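PDB 5V9X: ATP-dependent DNA helicase from Mycobacterium smegmatis, which unwinds RNA:DNA hybrids as an ATP-dependent helicase, moving 3'-to-5' along a single-stranded DNA tracking strand. Local coordinates for residues V828-C831 and L832-Y836; R645-F648 and D649-C652; N311-H314 and A315-G319; G718-L721 and R722-G726. All coordinates share one frame; numbering follows the deposited sequence.

Each contact lies along one helix, three running to its C-terminal end, and none is long-range. Along the chain they come in the order contact 3, contact 2, contact 4, contact 1. Contact 3 is on helix 300-318, whose preceding strand 292-296 belongs to the second parallel sheet. Contact 2 is on helix 645-653, just before strand 657-659 at the edge of that sheet. Contacts 4 and 1 fall in the DEAD/H associated region, on helices 707-725 and 822-835, with centres about 24 Å apart. Contacts 3 and 4 are the most distant pair, about 57 Å between centres. Contacts 3 and 2 probably belong to the second motor domain, contacts 4 and 1 to the C-terminal region.

Contact 1: V828-C831 and L832-Y836; sequences VREC and LQDVY
R829 reaches forward to Q833 and D834 in the last turns of helix 822-835, which widens to a pi-type turn at its C-terminal end. CB of R829 starts out away from residues 832-836. Bends at chi2 and chi3 turn the chain forward along the helix, toward Q833 and D834. R829 CG lies 3.8 Å from Q833 NE2. R829 CD lies 3.1 Å from Q833 OE1, in van der Waals contact with the amide. NE and NH2 of the guanidinium are turned to the preceding turn, where NH2 makes a salt bridge with E826. R829 NH1 points forward and meets D834 OD1 at 2.8 Å. This is a salt bridge, but its hydrogen bond is weak, with an N-H...O angle of 123°. The guanidinium and carboxylate planes stand 75° apart. E830 instead turns its carboxylate to R779 and K200, joining this helix to helices 774-786 and 200-213. V828 and L832 run side by side, and V828 CG1 is 3.6 Å from L832 CD1. In the wider turn, E830 O accepts from both D834 N (2.8 Å) and V835 N (3.0 Å). One residue on, Y836 N bonds to C831 O at 2.7 Å, nearly straight at 167°.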
loop_
_atom_site.group_PDB
_atom_site.type_symbol
_atom_site.label_atom_id
_atom_site.label_comp_id
_atom_site.label_asym_id
_atom_site.label_seq_id
_atom_site.Cartn_x
_atom_site.Cartn_y
_atom_site.Cartn_z
ATOM N N VAL A 828 19.688 -3.810 -5.410
ATOM C CA VAL A 828 20.053 -4.663 -4.282
ATOM C C VAL A 828 19.544 -4.063 -2.977
ATOM O O VAL A 828 19.119 -4.787 -2.068
ATOM C CB VAL A 828 21.577 -4.886 -4.249
ATOM C CG1 VAL A 828 21.957 -5.781 -3.090
ATOM C CG2 VAL A 828 22.057 -5.503 -5.548
ATOM N N ARG A 829 19.573 -2.733 -2.865
ATOM C CA ARG A 829 19.087 -2.076 -1.657
ATOM C C ARG A 829 17.597 -2.331 -1.452
ATOM O O ARG A 829 17.158 -2.617 -0.331
ATOM C CB ARG A 829 19.383 -0.575 -1.737
ATOM C CG ARG A 829 19.499 0.150 -0.404
ATOM C CD ARG A 829 18.140 0.498 0.174
ATOM N NE ARG A 829 17.240 1.078 -0.818
ATOM C CZ ARG A 829 15.925 1.176 -0.655
ATOM N NH1 ARG A 829 15.360 0.729 0.459
ATOM N NH2 ARG A 829 15.172 1.714 -1.607
ATOM N N GLU A 830 16.802 -2.242 -2.522
ATOM C CA GLU A 830 15.362 -2.446 -2.380
ATOM C C GLU A 830 15.034 -3.896 -2.048
ATOM O O GLU A 830 14.200 -4.162 -1.174
ATOM C CB GLU A 830 14.632 -2.017 -3.653
ATOM C CG GLU A 830 13.124 -2.232 -3.572
ATOM C CD GLU A 830 12.378 -1.795 -4.818
ATOM O OE1 GLU A 830 13.033 -1.424 -5.814
ATOM O OE2 GLU A 830 11.129 -1.824 -4.799
ATOM N N CYS A 831 15.675 -4.846 -2.733
ATOM C CA CYS A 831 15.383 -6.257 -2.495
ATOM C C CYS A 831 15.676 -6.648 -1.051
ATOM O O CYS A 831 14.837 -7.257 -0.378
ATOM C CB CYS A 831 16.190 -7.132 -3.458
ATOM S SG CYS A 831 15.720 -6.986 -5.198
ATOM N N LEU A 832 16.863 -6.295 -0.555
ATOM C CA LEU A 832 17.292 -6.765 0.757
ATOM C C LEU A 832 16.590 -6.025 1.892
ATOM O O LEU A 832 16.281 -6.628 2.926
ATOM C CB LEU A 832 18.807 -6.623 0.891
ATOM C CG LEU A 832 19.685 -7.345 -0.136
ATOM C CD1 LEU A 832 21.151 -7.070 0.144
ATOM C CD2 LEU A 832 19.415 -8.839 -0.135
ATOM N N GLN A 833 16.332 -4.728 1.727
ATOM C CA GLN A 833 15.766 -3.911 2.796
ATOM C C GLN A 833 14.256 -3.743 2.699
ATOM O O GLN A 833 13.566 -3.805 3.721
ATOM C CB GLN A 833 16.418 -2.527 2.811
ATOM C CG GLN A 833 17.913 -2.530 3.057
ATOM C CD GLN A 833 18.476 -1.127 3.142
ATOM O OE1 GLN A 833 17.728 -0.148 3.165
ATOM N NE2 GLN A 833 19.798 -1.020 3.188
ATOM N N ASP A 834 13.723 -3.522 1.497
ATOM C CA ASP A 834 12.307 -3.222 1.319
ATOM C C ASP A 834 11.458 -4.454 1.040
ATOM O O ASP A 834 10.312 -4.517 1.492
ATOM C CB ASP A 834 12.118 -2.211 0.183
ATOM C CG ASP A 834 12.601 -0.822 0.549
ATOM O OD1 ASP A 834 13.216 -0.668 1.626
ATOM O OD2 ASP A 834 12.360 0.119 -0.237
ATOM N N VAL A 835 11.986 -5.433 0.308
ATOM C CA VAL A 835 11.230 -6.632 -0.042
ATOM C C VAL A 835 11.487 -7.716 0.994
ATOM O O VAL A 835 10.549 -8.235 1.611
ATOM C CB VAL A 835 11.593 -7.126 -1.454
ATOM C CG1 VAL A 835 10.713 -8.304 -1.847
ATOM C CG2 VAL A 835 11.462 -5.993 -2.455
ATOM N N TYR A 836 12.755 -8.070 1.187
ATOM C CA TYR A 836 13.117 -9.066 2.181
ATOM C C TYR A 836 13.079 -8.463 3.584
ATOM O O TYR A 836 13.011 -7.244 3.771
ATOM C CB TYR A 836 14.512 -9.633 1.907
ATOM C CG TYR A 836 14.677 -10.358 0.586
ATOM C CD1 TYR A 836 13.584 -10.890 -0.088
ATOM C CD2 TYR A 836 15.935 -10.513 0.016
ATOM C CE1 TYR A 836 13.741 -11.553 -1.293
ATOM C CE2 TYR A 836 16.101 -11.172 -1.188
ATOM C CZ TYR A 836 15.003 -11.691 -1.838
ATOM O OH TYR A 836 15.170 -12.346 -3.038
#

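Contact 2: R645-F648 and D649-C652; sequences RKAF and DKRC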
loop_
_atom_site.group_PDB
_atom_site.type_symbol
_atom_site.label_atom_id
_atom_site.label_comp_id
_atom_site.label_asym_id
_atom_site.label_seq_id
_atom_site.Cartn_x
_atom_site.Cartn_y
_atom_site.Cartn_z
ATOM N N ARG A 645 -13.992 -27.793 22.165
ATOM C CA ARG A 645 -14.963 -27.065 21.354
ATOM C C ARG A 645 -15.601 -25.905 22.112
ATOM O O ARG A 645 -16.071 -24.953 21.481
ATOM C CB ARG A 645 -16.040 -28.024 20.842
ATOM C CG ARG A 645 -16.941 -27.433 19.765
ATOM C CD ARG A 645 -16.145 -26.978 18.549
ATOM N NE ARG A 645 -16.998 -26.325 17.558
ATOM C CZ ARG A 645 -17.589 -26.953 16.547
ATOM N NH1 ARG A 645 -17.418 -28.258 16.383
ATOM N NH2 ARG A 645 -18.350 -26.278 15.698
ATOM N N LYS A 646 -15.603 -25.946 23.445
ATOM C CA LYS A 646 -16.171 -24.862 24.238
ATOM C C LYS A 646 -15.321 -23.604 24.119
ATOM O O LYS A 646 -15.771 -22.606 23.547
ATOM C CB LYS A 646 -16.309 -25.281 25.704
ATOM C CG LYS A 646 -17.067 -26.587 25.914
ATOM C CD LYS A 646 -18.364 -26.619 25.114
ATOM C CE LYS A 646 -18.321 -27.694 24.034
ATOM N NZ LYS A 646 -19.424 -27.546 23.044
ATOM N N ALA A 647 -14.094 -23.641 24.651
ATOM C CA ALA A 647 -13.190 -22.499 24.534
ATOM C C ALA A 647 -12.993 -22.088 23.082
ATOM O O ALA A 647 -12.801 -20.902 22.788
ATOM C CB ALA A 647 -11.842 -22.826 25.178
ATOM N N PHE A 648 -13.039 -23.056 22.166
ATOM C CA PHE A 648 -12.960 -22.750 20.742
ATOM C C PHE A 648 -14.121 -21.862 20.310
ATOM O O PHE A 648 -13.922 -20.836 19.647
ATOM C CB PHE A 648 -12.947 -24.053 19.942
ATOM C CG PHE A 648 -12.566 -23.881 18.501
ATOM C CD1 PHE A 648 -11.255 -24.070 18.092
ATOM C CD2 PHE A 648 -13.519 -23.545 17.552
ATOM C CE1 PHE A 648 -10.901 -23.917 16.768
ATOM C CE2 PHE A 648 -13.170 -23.391 16.227
ATOM C CZ PHE A 648 -11.860 -23.577 15.834
ATOM N N ASP A 649 -15.348 -22.244 20.679
ATOM C CA ASP A 649 -16.517 -21.466 20.280
ATOM C C ASP A 649 -16.498 -20.074 20.901
ATOM O O ASP A 649 -16.836 -19.088 20.236
ATOM C CB ASP A 649 -17.798 -22.208 20.660
ATOM C CG ASP A 649 -18.021 -23.454 19.822
ATOM O OD1 ASP A 649 -17.223 -23.698 18.893
ATOM O OD2 ASP A 649 -18.991 -24.192 20.097
ATOM N N LYS A 650 -16.110 -19.973 22.176
ATOM C CA LYS A 650 -15.984 -18.661 22.809
ATOM C C LYS A 650 -15.001 -17.785 22.045
ATOM O O LYS A 650 -15.269 -16.606 21.788
ATOM C CB LYS A 650 -15.524 -18.805 24.262
ATOM C CG LYS A 650 -16.200 -19.893 25.072
ATOM C CD LYS A 650 -15.413 -20.127 26.357
ATOM C CE LYS A 650 -15.680 -21.499 26.951
ATOM N NZ LYS A 650 -14.517 -21.972 27.755
ATOM N N ARG A 651 -13.851 -18.353 21.677
ATOM C CA ARG A 651 -12.815 -17.583 20.998
ATOM C C ARG A 651 -13.299 -17.064 19.650
ATOM O O ARG A 651 -13.021 -15.916 19.282
ATOM C CB ARG A 651 -11.567 -18.448 20.821
ATOM C CG ARG A 651 -10.384 -17.729 20.214
ATOM C CD ARG A 651 -9.650 -16.901 21.249
ATOM N NE ARG A 651 -8.207 -16.969 21.043
ATOM C CZ ARG A 651 -7.522 -16.133 20.270
ATOM N NH1 ARG A 651 -8.145 -15.152 19.636
ATOM N NH2 ARG A 651 -6.211 -16.277 20.139
ATOM N N CYS A 652 -14.027 -17.893 18.900
ATOM C CA CYS A 652 -14.482 -17.484 17.577
ATOM C C CYS A 652 -15.563 -16.412 17.649
ATOM O O CYS A 652 -15.656 -15.570 16.749
ATOM C CB CYS A 652 -14.996 -18.697 16.799
ATOM S SG CYS A 652 -13.725 -19.901 16.351
#
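Residues R645 to C652 form regular alpha-helix, with the amides of D649, K650, R651 and C652 each bonded to the carbonyl four residues back. R645 and D649 meet one turn apart. The NE of R645 gives a hydrogen bond to D649 OD1 at 3.0 Å, within a salt bridge. OD1 receives it through its syn lone pair and lies in the guanidinium plane. The carboxylate stands perpendicular to that plane, and NE is the guanidinium nitrogen bonded to it. The turn at chi2 of R645 (59°) folds the chain over toward D649. NH2 of the same guanidinium forms a salt bridge with D663. The R645-D663 bridge links helix 645-653 to the start of helix 661-676, the next helix, reached in the chain through edge strand 657-659 of the second parallel sheet. On the buried side, C652 SG makes a sulfur-aromatic contact with F648. The sulfur of C652 is 4.2 Å from the F648 ring centroid and 38° off the ring normal, an oblique approach. C652 SG to F648 CE2 is 3.5 Å. The F648 ring also meets H666 edge-to-face and packs on L665 and L640. K650 lies back along the outer surface of the previous turn. K650 CE is 4.0 Å from K646 CB, and K650 NZ is 3.8 Å from A647 CB. The end of R651 leads away from residues 645-648, to E639 and Q444.

Contact 3: N311-H314 and A315-G319; sequences NEIH and AERSG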
loop_
_atom_site.group_PDB
_atom_site.type_symbol
_atom_site.label_atom_id
_atom_site.label_comp_id
_atom_site.label_asym_id
_atom_site.label_seq_id
_atom_site.Cartn_x
_atom_site.Cartn_y
_atom_site.Cartn_z
ATOM N N ASN A 311 -25.374 -7.763 -9.530
ATOM C CA ASN A 311 -26.485 -7.254 -10.325
ATOM C C ASN A 311 -27.328 -8.394 -10.887
ATOM O O ASN A 311 -28.562 -8.333 -10.851
ATOM C CB ASN A 311 -25.959 -6.360 -11.448
ATOM C CG ASN A 311 -25.407 -5.043 -10.935
ATOM O OD1 ASN A 311 -25.793 -4.569 -9.867
ATOM N ND2 ASN A 311 -24.499 -4.444 -11.698
ATOM N N GLU A 312 -26.680 -9.445 -11.399
ATOM C CA GLU A 312 -27.421 -10.576 -11.954
ATOM C C GLU A 312 -28.276 -11.252 -10.890
ATOM O O GLU A 312 -29.388 -11.714 -11.176
ATOM C CB GLU A 312 -26.455 -11.580 -12.585
ATOM C CG GLU A 312 -25.839 -11.113 -13.894
ATOM C CD GLU A 312 -24.576 -11.872 -14.251
ATOM O OE1 GLU A 312 -24.263 -12.873 -13.571
ATOM O OE2 GLU A 312 -23.888 -11.461 -15.211
ATOM N N ILE A 313 -27.775 -11.323 -9.656
ATOM C CA ILE A 313 -28.572 -11.864 -8.559
ATOM C C ILE A 313 -29.743 -10.941 -8.253
ATOM O O ILE A 313 -30.890 -11.387 -8.118
ATOM C CB ILE A 313 -27.692 -12.079 -7.317
ATOM C CG1 ILE A 313 -26.617 -13.124 -7.599
ATOM C CG2 ILE A 313 -28.542 -12.482 -6.120
ATOM C CD1 ILE A 313 -25.574 -13.196 -6.527
ATOM N N HIS A 314 -29.471 -9.637 -8.143
ATOM C CA HIS A 314 -30.515 -8.681 -7.787
ATOM C C HIS A 314 -31.636 -8.663 -8.818
ATOM O O HIS A 314 -32.809 -8.491 -8.467
ATOM C CB HIS A 314 -29.908 -7.288 -7.630
ATOM C CG HIS A 314 -30.920 -6.215 -7.374
ATOM N ND1 HIS A 314 -31.267 -5.278 -8.323
ATOM C CD2 HIS A 314 -31.664 -5.935 -6.279
ATOM C CE1 HIS A 314 -32.179 -4.465 -7.822
ATOM N NE2 HIS A 314 -32.439 -4.842 -6.583
ATOM N N ALA A 315 -31.296 -8.839 -10.096
ATOM C CA ALA A 315 -32.315 -8.838 -11.139
ATOM C C ALA A 315 -33.222 -10.056 -11.023
ATOM O O ALA A 315 -34.452 -9.934 -11.076
ATOM C CB ALA A 315 -31.653 -8.784 -12.515
ATOM N N GLU A 316 -32.629 -11.245 -10.862
ATOM C CA GLU A 316 -33.419 -12.468 -10.737
ATOM C C GLU A 316 -34.357 -12.412 -9.539
ATOM O O GLU A 316 -35.451 -12.986 -9.580
ATOM C CB GLU A 316 -32.487 -13.678 -10.633
ATOM C CG GLU A 316 -33.178 -14.997 -10.317
ATOM C CD GLU A 316 -34.089 -15.470 -11.432
ATOM O OE1 GLU A 316 -33.890 -15.039 -12.588
ATOM O OE2 GLU A 316 -35.008 -16.270 -11.154
ATOM N N ARG A 317 -33.959 -11.716 -8.474
ATOM C CA ARG A 317 -34.803 -11.605 -7.293
ATOM C C ARG A 317 -35.902 -10.562 -7.443
ATOM O O ARG A 317 -36.893 -10.620 -6.706
ATOM C CB ARG A 317 -33.953 -11.266 -6.068
ATOM C CG ARG A 317 -32.972 -12.344 -5.658
ATOM C CD ARG A 317 -32.227 -11.923 -4.406
ATOM N NE ARG A 317 -31.393 -12.988 -3.859
ATOM C CZ ARG A 317 -30.718 -12.888 -2.718
ATOM N NH1 ARG A 317 -30.782 -11.770 -2.007
ATOM N NH2 ARG A 317 -29.981 -13.902 -2.285
ATOM N N SER A 318 -35.755 -9.618 -8.372
ATOM C CA SER A 318 -36.676 -8.491 -8.487
ATOM C C SER A 318 -37.421 -8.450 -9.815
ATOM O O SER A 318 -38.069 -7.440 -10.112
ATOM C CB SER A 318 -35.925 -7.173 -8.274
ATOM O OG SER A 318 -35.209 -7.185 -7.051
ATOM N N GLY A 319 -37.345 -9.505 -10.620
ATOM C CA GLY A 319 -38.127 -9.551 -11.855
ATOM C C GLY A 319 -37.838 -8.422 -12.816
ATOM O O GLY A 319 -38.740 -7.962 -13.528
#
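I313 and R317 lie side by side one turn apart near the end of helix 300-318. A methyl group packs against a flat, charged group. I313 CG2 sits over a face of the R317 guanidinium, 3.7 Å from NE. The R317 chain is extended from CG to NE, which lays it beside the isoleucine. Both side chains face helix 276-288. There the guanidinium forms a salt bridge with D285, and I313 packs on V284.

Hydrogen bonds make up the second group. The amides of A315, E316 and R317 bond to the carbonyls of N311, E312 and I313. The E316 bond is the longest of these, at 3.3 Å. S318 adds a side-chain bond, its OG donating to H314 O at 3.1 Å. With chi1 at -54°, the hydroxyl turns back beside its own amide and reaches the preceding turn.

The third group is van der Waals contact. The same OG lies 3.6 Å above one face of the H314 imidazole, toward its rim. The S318 hydroxyl thus gives H314 O a side-chain donor near the end of the helix, while the R317 charge is probably balanced by D285 on helix 276-288.

Contact 4: G718-L721 and R722-G726; sequences GRRL and RERYG
R722 doubles back over the preceding turn of helix 707-725, and one face of its guanidinium is turned to R719 CA. R719 CA is 3.4 Å above that face, toward its rim. The chi1 of 59° puts CG between the backbone N and the carbonyl carbon, and the extended chain then runs back past G718. There is no side chain on G718 at this place, and R722 NH1 comes 3.3 Å from its carbonyl carbon. The NH2 of R722 makes a salt bridge with E769.

R719 lies alongside E723. R719 NE and E723 OE2 are 3.6 Å apart, a salt bridge of charge alone, since the oxygen is well out of the guanidinium plane. The NH1 of R719 also pairs with E769, on helix 759-769.

L721 is buried and packs on L754. Its CD1 is 4.0 Å from Y725 CD1, where the two side chains pass at a slant. Around it the helix opens into a wider pi-type turn, and the bond from Y725 N to L721 O is weak, at 132°. G726 then leaves the helix with positive phi.

Two arginines thus share one glutamate, E769. Their charges are probably balanced by it and by E723, tying the end of this helix to helix 759-769.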
loop_
_atom_site.group_PDB
_atom_site.type_symbol
_atom_site.label_atom_id
_atom_site.label_comp_id
_atom_site.label_asym_id
_atom_site.label_seq_id
_atom_site.Cartn_x
_atom_site.Cartn_y
_atom_site.Cartn_z
ATOM N N GLY A 718 17.970 -22.824 -2.377
ATOM C CA GLY A 718 18.342 -23.044 -3.765
ATOM C C GLY A 718 19.835 -23.231 -3.941
ATOM O O GLY A 718 20.280 -24.148 -4.635
ATOM N N ARG A 719 20.628 -22.361 -3.309
ATOM C CA ARG A 719 22.083 -22.485 -3.375
ATOM C C ARG A 719 22.536 -23.862 -2.913
ATOM O O ARG A 719 23.336 -24.525 -3.582
ATOM C CB ARG A 719 22.740 -21.395 -2.526
ATOM C CG ARG A 719 24.261 -21.415 -2.562
ATOM C CD ARG A 719 24.852 -20.527 -1.483
ATOM N NE ARG A 719 26.261 -20.237 -1.728
ATOM C CZ ARG A 719 26.714 -19.075 -2.188
ATOM N NH1 ARG A 719 25.868 -18.087 -2.446
ATOM N NH2 ARG A 719 28.014 -18.897 -2.383
ATOM N N ARG A 720 22.024 -24.313 -1.767
ATOM C CA ARG A 720 22.387 -25.630 -1.256
ATOM C C ARG A 720 21.892 -26.742 -2.168
ATOM O O ARG A 720 22.600 -27.731 -2.392
ATOM C CB ARG A 720 21.815 -25.820 0.144
ATOM C CG ARG A 720 22.832 -25.766 1.248
ATOM C CD ARG A 720 22.221 -26.343 2.494
ATOM N NE ARG A 720 22.799 -25.775 3.701
ATOM C CZ ARG A 720 22.156 -25.713 4.860
ATOM N NH1 ARG A 720 22.746 -25.184 5.923
ATOM N NH2 ARG A 720 20.917 -26.173 4.949
ATOM N N LEU A 721 20.671 -26.603 -2.690
ATOM C CA LEU A 721 20.072 -27.663 -3.493
ATOM C C LEU A 721 20.932 -27.985 -4.711
ATOM O O LEU A 721 21.189 -29.155 -5.013
ATOM C CB LEU A 721 18.661 -27.254 -3.912
ATOM C CG LEU A 721 17.558 -28.308 -3.819
ATOM C CD1 LEU A 721 17.656 -29.085 -2.517
ATOM C CD2 LEU A 721 16.202 -27.634 -3.931
ATOM N N ARG A 722 21.400 -26.955 -5.416
ATOM C CA ARG A 722 22.258 -27.182 -6.570
ATOM C C ARG A 722 23.717 -27.407 -6.192
ATOM O O ARG A 722 24.497 -27.846 -7.043
ATOM C CB ARG A 722 22.145 -26.011 -7.547
ATOM C CG ARG A 722 22.518 -24.670 -6.954
ATOM C CD ARG A 722 22.310 -23.555 -7.960
ATOM N NE ARG A 722 22.908 -22.307 -7.502
ATOM C CZ ARG A 722 22.253 -21.362 -6.838
ATOM N NH1 ARG A 722 20.967 -21.514 -6.553
ATOM N NH2 ARG A 722 22.886 -20.259 -6.461
ATOM N N GLU A 723 24.105 -27.125 -4.948
ATOM C CA GLU A 723 25.461 -27.412 -4.485
ATOM C C GLU A 723 25.541 -28.776 -3.806
ATOM O O GLU A 723 26.340 -29.630 -4.201
ATOM C CB GLU A 723 25.947 -26.317 -3.528
ATOM C CG GLU A 723 26.401 -25.034 -4.204
ATOM C CD GLU A 723 27.031 -24.059 -3.227
ATOM O OE1 GLU A 723 27.099 -24.382 -2.021
ATOM O OE2 GLU A 723 27.461 -22.971 -3.665
ATOM N N ARG A 724 24.714 -28.992 -2.780
ATOM C CA ARG A 724 24.774 -30.235 -2.021
ATOM C C ARG A 724 24.088 -31.391 -2.741
ATOM O O ARG A 724 24.505 -32.543 -2.586
ATOM C CB ARG A 724 24.147 -30.037 -0.638
ATOM C CG ARG A 724 24.878 -29.038 0.257
ATOM C CD ARG A 724 26.242 -29.564 0.672
ATOM N NE ARG A 724 26.880 -28.748 1.704
ATOM C CZ ARG A 724 27.793 -27.813 1.462
ATOM N NH1 ARG A 724 28.181 -27.567 0.219
ATOM N NH2 ARG A 724 28.321 -27.124 2.464
ATOM N N TYR A 725 23.042 -31.114 -3.525
ATOM C CA TYR A 725 22.324 -32.161 -4.237
ATOM C C TYR A 725 22.443 -32.073 -5.750
ATOM O O TYR A 725 22.158 -33.062 -6.431
ATOM C CB TYR A 725 20.835 -32.141 -3.862
ATOM C CG TYR A 725 20.553 -32.492 -2.418
ATOM C CD1 TYR A 725 20.577 -31.517 -1.429
ATOM C CD2 TYR A 725 20.255 -33.796 -2.046
ATOM C CE1 TYR A 725 20.317 -31.834 -0.107
ATOM C CE2 TYR A 725 19.993 -34.123 -0.727
ATOM C CZ TYR A 725 20.025 -33.136 0.237
ATOM O OH TYR A 725 19.765 -33.455 1.550
ATOM N N GLY A 726 22.850 -30.929 -6.290
ATOM C CA GLY A 726 22.966 -30.780 -7.731
ATOM C C GLY A 726 21.640 -30.635 -8.447
ATOM O O GLY A 726 21.489 -31.136 -9.569
#